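Local coordinates for cellulose biosynthesis protein BcsG (Salmonella typhimurium LT2, PDB 5OLT), which is required for cellulose biosynthesis, and whose zinc-binding extramembrane domain, the part described here, belongs to the alkaline phosphatase family, at residues A[74-79]-A[269-274]; A[137-142]-A[327-332]. All coordinates share one frame; numbering follows the deposited sequence.

Contact 1 (A[74-79]-A[269-274])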
ATOM      1  N   VAL A  74      -9.526  -7.141  10.099  1.00  8.96           N
ATOM      2  CA  VAL A  74     -10.359  -8.072   9.308  1.00  9.96           C
ATOM      3  C   VAL A  74     -10.737  -9.279  10.194  1.00 10.25           C
ATOM      4  O   VAL A  74     -11.913  -9.702  10.219  1.00 11.01           O
ATOM      5  CB  VAL A  74      -9.666  -8.514   8.025  1.00  9.10           C
ATOM      6  CG1 VAL A  74     -10.535  -9.530   7.275  1.00 11.04           C
ATOM      7  CG2 VAL A  74      -9.370  -7.316   7.141  1.00 11.31           C
ATOM      8  N   GLU A  75      -9.762  -9.808  10.934  0.50 10.04           N
ATOM      9  CA  GLU A  75     -10.006 -10.926  11.834  0.50 11.54           C
ATOM     10  C   GLU A  75     -11.022 -10.530  12.917  0.50 12.18           C
ATOM     11  O   GLU A  75     -12.031 -11.238  13.137  0.50 14.01           O
ATOM     12  CB  GLU A  75      -8.686 -11.410  12.446  0.50 13.55           C
ATOM     13  CG  GLU A  75      -8.874 -12.468  13.528  0.50 16.15           C
ATOM     14  CD  GLU A  75      -9.223 -13.851  12.980  0.50 20.99           C
ATOM     15  OE1 GLU A  75      -9.146 -14.061  11.739  0.50 21.87           O
ATOM     16  OE2 GLU A  75      -9.582 -14.735  13.801  0.50 26.02           O
ATOM     17  N   ALA A  76     -10.779  -9.395  13.585  1.00 11.86           N
ATOM     18  CA  ALA A  76     -11.654  -8.950  14.696  1.00 12.32           C
ATOM     19  C   ALA A  76     -13.074  -8.650  14.206  1.00 13.55           C
ATOM     20  O   ALA A  76     -14.061  -8.838  14.936  1.00 16.48           O
ATOM     21  CB  ALA A  76     -11.049  -7.733  15.380  1.00 14.18           C
ATOM     22  N   ALA A  77     -13.184  -8.211  12.955  1.00 12.00           N
ATOM     23  CA  ALA A  77     -14.486  -7.909  12.353  1.00 11.37           C
ATOM     24  C   ALA A  77     -15.174  -9.149  11.808  1.00 13.02           C
ATOM     25  O   ALA A  77     -16.328  -9.050  11.371  1.00 14.52           O
ATOM     26  CB  ALA A  77     -14.326  -6.879  11.245  1.00 12.72           C
ATOM     27  N   GLY A  78     -14.478 -10.288  11.783  1.00 12.86           N
ATOM     28  CA  GLY A  78     -15.095 -11.532  11.248  1.00 13.33           C
ATOM     29  C   GLY A  78     -15.233 -11.532   9.736  1.00 13.30           C
ATOM     30  O   GLY A  78     -16.172 -12.110   9.198  1.00 16.96           O
ATOM     31  N   LEU A  79     -14.323 -10.869   9.030  1.00 11.94           N
ATOM     32  CA  LEU A  79     -14.446 -10.714   7.591  1.00 10.87           C
ATOM     33  C   LEU A  79     -13.358 -11.410   6.759  1.00 11.19           C
ATOM     34  O   LEU A  79     -13.192 -11.097   5.591  1.00 12.26           O
ATOM     35  CB  LEU A  79     -14.545  -9.209   7.243  1.00 11.72           C
ATOM     36  CG  LEU A  79     -15.838  -8.565   7.755  1.00 12.56           C
ATOM     37  CD1 LEU A  79     -15.760  -7.076   7.474  1.00 14.28           C
ATOM     38  CD2 LEU A  79     -17.035  -9.153   7.033  1.00 17.77           C
ATOM     39  N   GLY A 269      -6.954   0.154  11.833  1.00  9.33           N
ATOM     40  CA  GLY A 269      -7.831   1.005  12.663  1.00 10.12           C
ATOM     41  C   GLY A 269      -7.746   0.739  14.146  1.00 10.02           C
ATOM     42  O   GLY A 269      -8.436   1.373  14.926  1.00 12.71           O
ATOM     43  N   ALA A 270      -6.881  -0.203  14.531  1.00  9.91           N
ATOM     44  CA  ALA A 270      -6.696  -0.567  15.943  1.00 10.87           C
ATOM     45  C   ALA A 270      -8.057  -1.036  16.519  1.00 10.73           C
ATOM     46  O   ALA A 270      -8.411  -0.737  17.658  1.00 12.67           O
ATOM     47  CB  ALA A 270      -6.079   0.590  16.759  1.00 12.08           C
ATOM     48  N   LEU A 271      -8.816  -1.799  15.728  1.00 10.80           N
ATOM     49  CA  LEU A 271     -10.107  -2.305  16.222  1.00 11.09           C
ATOM     50  C   LEU A 271      -9.942  -3.144  17.505  1.00 11.76           C
ATOM     51  O   LEU A 271     -10.685  -2.939  18.493  1.00 15.34           O
ATOM     52  CB  LEU A 271     -10.815  -3.101  15.113  1.00 13.33           C
ATOM     53  CG  LEU A 271     -12.200  -3.642  15.400  1.00 14.28           C
ATOM     54  CD1 LEU A 271     -13.211  -2.554  15.775  1.00 17.66           C
ATOM     55  CD2 LEU A 271     -12.673  -4.454  14.205  1.00 15.42           C
ATOM     56  N   LYS A 272      -9.012  -4.090  17.488  1.00 11.67           N
ATOM     57  CA  LYS A 272      -8.676  -4.892  18.657  1.00 13.79           C
ATOM     58  C   LYS A 272      -7.489  -4.246  19.351  1.00 13.52           C
ATOM     59  O   LYS A 272      -6.383  -4.205  18.819  1.00 13.61           O
ATOM     60  CB  LYS A 272      -8.367  -6.344  18.264  1.00 18.44           C
ATOM     61  CG  LYS A 272      -8.034  -7.232  19.463  1.00 21.46           C
ATOM     62  CD  LYS A 272      -8.117  -8.700  19.106  1.00 30.56           C
ATOM     63  CE  LYS A 272      -7.615  -9.610  20.235  1.00 31.86           C
ATOM     64  NZ  LYS A 272      -7.292 -10.953  19.650  1.00 35.13           N
ATOM     65  N   GLY A 273      -7.758  -3.744  20.557  1.00 13.27           N
ATOM     66  CA  GLY A 273      -6.699  -3.150  21.388  1.00 12.94           C
ATOM     67  C   GLY A 273      -5.739  -4.184  21.956  1.00 12.09           C
ATOM     68  O   GLY A 273      -5.955  -5.412  21.831  1.00 14.96           O
ATOM     69  N   ASP A 274      -4.678  -3.709  22.609  1.00 12.17           N
ATOM     70  CA  ASP A 274      -3.743  -4.603  23.277  1.00 11.60           C
ATOM     71  C   ASP A 274      -3.310  -3.998  24.600  1.00 12.84           C
ATOM     72  O   ASP A 274      -3.966  -3.046  25.072  1.00 13.65           O
ATOM     73  CB  ASP A 274      -2.573  -4.952  22.314  1.00 13.05           C
ATOM     74  CG  ASP A 274      -1.705  -3.754  21.952  1.00 12.11           C
ATOM     75  OD1 ASP A 274      -1.779  -2.694  22.614  1.00 13.42           O
ATOM     76  OD2 ASP A 274      -0.925  -3.860  20.988  1.00 13.84           O
TER
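At the C-terminal end of helix 71-76, where a Schellman motif closes the helix, A76 and A77 receive the side chain of L271 from the loop that follows strand 259-265. The touching is done by one branch of the leucine: CD2 lies 3.8 Å from A76 CB and 4.2 Å from A77 CB, and it also approaches the backbone, 4.0 Å from A77 N. With CG anti to the backbone N (chi1 -177°), the isobutyl group reaches across to the helix end, and the single methyl spans two successive residues there. K272 adds a looser contact alongside, its CB 4.2 Å from A76 CB; beyond CG its chain runs extended and the touching stops at the root of the side chain. Nothing polar bridges 74-79 and 269-274, which meet by apolar packing alone over a modest 136 Å².

In an alkaline phosphatase-like fold such as this, loops at the ends of the central strands carry the metal site, and here E266 and H267, in the same loop just ahead of 269-274, bind the zinc ion with C67 and S102; the side chain of L271 stays about 13 Å from the metal. D73, in the same helix, grips the loop through both carboxylate oxygens, accepting from the backbone N of G269 and of L271. On the helix side, G78 takes positive phi (73°) as the chain leaves the helix, and L79 N bonds back to V74 O at 2.9 Å. Y234 of helix 234-255 also packs on L271.

Contact 2 (A[137-142]-A[327-332])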
ATOM      1  N   ALA A 137       4.196   9.054 -14.965  1.00 14.69           N
ATOM      2  CA  ALA A 137       3.882  10.253 -15.773  1.00 14.51           C
ATOM      3  C   ALA A 137       4.917  10.432 -16.877  1.00 16.21           C
ATOM      4  O   ALA A 137       4.559  10.777 -18.016  1.00 18.77           O
ATOM      5  CB  ALA A 137       3.819  11.502 -14.926  1.00 14.66           C
ATOM      6  N   LYS A 138       6.184  10.172 -16.548  0.50 17.25           N
ATOM      7  CA  LYS A 138       7.313  10.269 -17.486  0.50 19.64           C
ATOM      8  C   LYS A 138       7.130   9.350 -18.688  0.50 19.91           C
ATOM      9  O   LYS A 138       7.561   9.675 -19.805  0.50 24.27           O
ATOM     10  CB  LYS A 138       8.631   9.931 -16.764  0.50 21.83           C
ATOM     11  CG  LYS A 138       9.237  11.096 -16.002  0.50 24.50           C
ATOM     12  CD  LYS A 138      10.265  10.681 -14.958  0.50 26.54           C
ATOM     13  CE  LYS A 138      11.218   9.596 -15.438  0.50 27.86           C
ATOM     14  NZ  LYS A 138      12.372   9.450 -14.498  0.50 34.46           N
ATOM     15  N   LEU A 139       6.464   8.214 -18.452  1.00 17.39           N
ATOM     16  CA  LEU A 139       6.230   7.185 -19.468  1.00 16.86           C
ATOM     17  C   LEU A 139       4.878   7.328 -20.159  1.00 17.67           C
ATOM     18  O   LEU A 139       4.465   6.403 -20.881  1.00 22.43           O
ATOM     19  CB  LEU A 139       6.352   5.796 -18.839  1.00 17.36           C
ATOM     20  CG  LEU A 139       7.755   5.401 -18.376  1.00 17.14           C
ATOM     21  CD1 LEU A 139       7.669   4.151 -17.503  1.00 20.44           C
ATOM     22  CD2 LEU A 139       8.702   5.162 -19.538  1.00 18.59           C
ATOM     23  N   GLY A 140       4.193   8.456 -19.942  1.00 16.89           N
ATOM     24  CA  GLY A 140       2.965   8.774 -20.673  1.00 18.12           C
ATOM     25  C   GLY A 140       1.677   8.402 -19.960  1.00 16.01           C
ATOM     26  O   GLY A 140       0.589   8.452 -20.567  1.00 19.21           O
ATOM     27  N   PHE A 141       1.758   8.039 -18.672  1.00 14.88           N
ATOM     28  CA  PHE A 141       0.531   7.772 -17.922  1.00 13.55           C
ATOM     29  C   PHE A 141      -0.035   9.075 -17.350  1.00 15.17           C
ATOM     30  O   PHE A 141       0.646   9.763 -16.560  1.00 19.20           O
ATOM     31  CB  PHE A 141       0.775   6.808 -16.752  1.00 13.35           C
ATOM     32  CG  PHE A 141       1.101   5.394 -17.156  1.00 12.79           C
ATOM     33  CD1 PHE A 141       2.354   5.052 -17.687  1.00 12.43           C
ATOM     34  CD2 PHE A 141       0.159   4.371 -16.956  1.00 13.73           C
ATOM     35  CE1 PHE A 141       2.659   3.739 -18.026  1.00 12.62           C
ATOM     36  CE2 PHE A 141       0.470   3.057 -17.310  1.00 13.83           C
ATOM     37  CZ  PHE A 141       1.714   2.737 -17.853  1.00 13.54           C
ATOM     38  N   THR A 142      -1.274   9.390 -17.698  1.00 13.82           N
ATOM     39  CA  THR A 142      -1.996  10.528 -17.151  0.70 14.27           C
ATOM     40  C   THR A 142      -2.180  10.282 -15.646  1.00 15.61           C
ATOM     41  O   THR A 142      -2.565   9.183 -15.258  1.00 17.61           O
ATOM     42  CB  THR A 142      -3.350  10.621 -17.868  0.70 16.51           C
ATOM     43  OG1 THR A 142      -3.102  10.881 -19.257  0.70 20.00           O
ATOM     44  CG2 THR A 142      -4.217  11.756 -17.339  0.70 16.68           C
ATOM     45  N   ARG A 327       7.022  -4.409 -13.668  1.00 11.10           N
ATOM     46  CA  ARG A 327       6.859  -5.680 -14.418  1.00 11.11           C
ATOM     47  C   ARG A 327       5.683  -5.587 -15.377  1.00 10.75           C
ATOM     48  O   ARG A 327       5.704  -6.215 -16.452  1.00 14.52           O
ATOM     49  CB  ARG A 327       6.720  -6.873 -13.467  1.00 11.30           C
ATOM     50  CG  ARG A 327       8.028  -7.091 -12.700  1.00 11.95           C
ATOM     51  CD  ARG A 327       7.949  -8.275 -11.784  1.00 12.41           C
ATOM     52  NE  ARG A 327       9.213  -8.443 -11.052  1.00 12.89           N
ATOM     53  CZ  ARG A 327       9.474  -9.502 -10.282  1.00 12.53           C
ATOM     54  NH1 ARG A 327       8.597 -10.496 -10.172  1.00 13.83           N
ATOM     55  NH2 ARG A 327      10.615  -9.571  -9.603  1.00 14.56           N
ATOM     56  N   ALA A 328       4.700  -4.756 -15.050  1.00 10.94           N
ATOM     57  CA  ALA A 328       3.520  -4.581 -15.903  1.00 11.22           C
ATOM     58  C   ALA A 328       3.581  -3.399 -16.834  1.00 11.44           C
ATOM     59  O   ALA A 328       2.698  -3.270 -17.674  1.00 11.77           O
ATOM     60  CB  ALA A 328       2.304  -4.432 -15.017  1.00 12.38           C
ATOM     61  N   VAL A 329       4.578  -2.508 -16.666  1.00 11.89           N
ATOM     62  CA  VAL A 329       4.440  -1.145 -17.227  1.00 11.59           C
ATOM     63  C   VAL A 329       4.375  -1.060 -18.758  1.00 11.97           C
ATOM     64  O   VAL A 329       3.722  -0.155 -19.286  1.00 12.98           O
ATOM     65  CB  VAL A 329       5.522  -0.154 -16.655  1.00 12.20           C
ATOM     66  CG1 VAL A 329       6.878  -0.376 -17.317  1.00 14.11           C
ATOM     67  CG2 VAL A 329       5.073   1.288 -16.787  1.00 14.71           C
ATOM     68  N   ASP A 330       4.987  -2.039 -19.433  1.00 12.89           N
ATOM     69  CA  ASP A 330       4.869  -2.085 -20.901  1.00 12.86           C
ATOM     70  C   ASP A 330       3.542  -2.633 -21.387  1.00 13.05           C
ATOM     71  O   ASP A 330       3.284  -2.668 -22.576  1.00 14.34           O
ATOM     72  CB  ASP A 330       6.070  -2.786 -21.568  1.00 15.22           C
ATOM     73  CG  ASP A 330       6.182  -4.270 -21.227  1.00 17.10           C
ATOM     74  OD1 ASP A 330       5.211  -4.882 -20.710  1.00 16.77           O
ATOM     75  OD2 ASP A 330       7.256  -4.837 -21.516  1.00 21.16           O
ATOM     76  N   GLY A 331       2.707  -3.078 -20.449  1.00 13.47           N
ATOM     77  CA  GLY A 331       1.362  -3.583 -20.756  1.00 13.90           C
ATOM     78  C   GLY A 331       1.335  -4.947 -21.425  1.00 14.27           C
ATOM     79  O   GLY A 331       0.243  -5.442 -21.728  1.00 13.90           O
ATOM     80  N   LYS A 332       2.495  -5.551 -21.670  1.00 14.41           N
ATOM     81  CA  LYS A 332       2.529  -6.755 -22.502  1.00 15.93           C
ATOM     82  C   LYS A 332       1.934  -7.964 -21.805  1.00 15.36           C
ATOM     83  O   LYS A 332       1.423  -8.858 -22.461  1.00 16.11           O
ATOM     84  CB  LYS A 332       3.936  -7.008 -23.025  1.00 16.77           C
ATOM     85  CG  LYS A 332       4.356  -5.941 -24.026  1.00 19.92           C
ATOM     86  CD  LYS A 332       5.771  -6.198 -24.540  1.00 21.45           C
ATOM     87  CE  LYS A 332       6.153  -5.127 -25.531  1.00 26.94           C
ATOM     88  NZ  LYS A 332       7.488  -5.465 -26.098  1.00 33.48           N
TER
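The backbones of 137-142 and 327-332 keep well apart, their closest CA atoms being those of L139 and V329 at 8.8 Å, and it is mainly side chains that close the distance between two chain segments that are each just leaving a helix. V329 supplies the contact from 327-332. Its CG2, anti to the backbone N while CG1 takes the position between N and the carbonyl carbon (chi1 77°), is the methyl that reaches over. It comes to 3.7 Å from F141 CE1, obliquely to the ring, and to 3.9 Å from L139 CD1, where the two aliphatic side chains meet at about a right angle. One methyl thus touches both a leucine branch and the CE1 and CZ atoms of the ring. The valine's backbone takes part as well: its carbonyl O lies in the plane of the phenyl ring at the edge, 3.8 Å from F141 CZ. F59 packs edge-to-face with F141, and L136, one helical turn before G140, touches both F141 and V329, so that the apolar cluster extends back onto helix 132-138.

Each segment also holds its own turn. A type I beta turn from A328 to G331 carries V329 at its second position. Overlapping it, K332 N donates to D330 OD1 at 3.0 Å, nearly straight at 165° although arriving from above the carboxylate plane, an Asx turn that follows helix 318-328. K332 NZ makes a salt bridge with D55. On the partner segment G140, at positive phi, is the C-prime residue of the Schellman motif ending helix 132-138, which turns the chain into the edge strand 142-147 of the mixed central sheet.

Contacts 1 and 2 are both small apolar interfaces beside helix ends, yet they lie on opposite sides of the chain's centre, 37 Å apart between centres, and have no secondary-structure element in common. Contact 1 is partly buried, with a solvent-exposed alanine and lysine among its residues; contact 2 is buried and includes an aromatic ring. In each, one methyl group does most of the touching and no hydrogen bond crosses between the segments. Their places differ more: 269-274 follows zinc-binding residues in the chain, whereas 137-142 leads into an outermost strand of the central sheet.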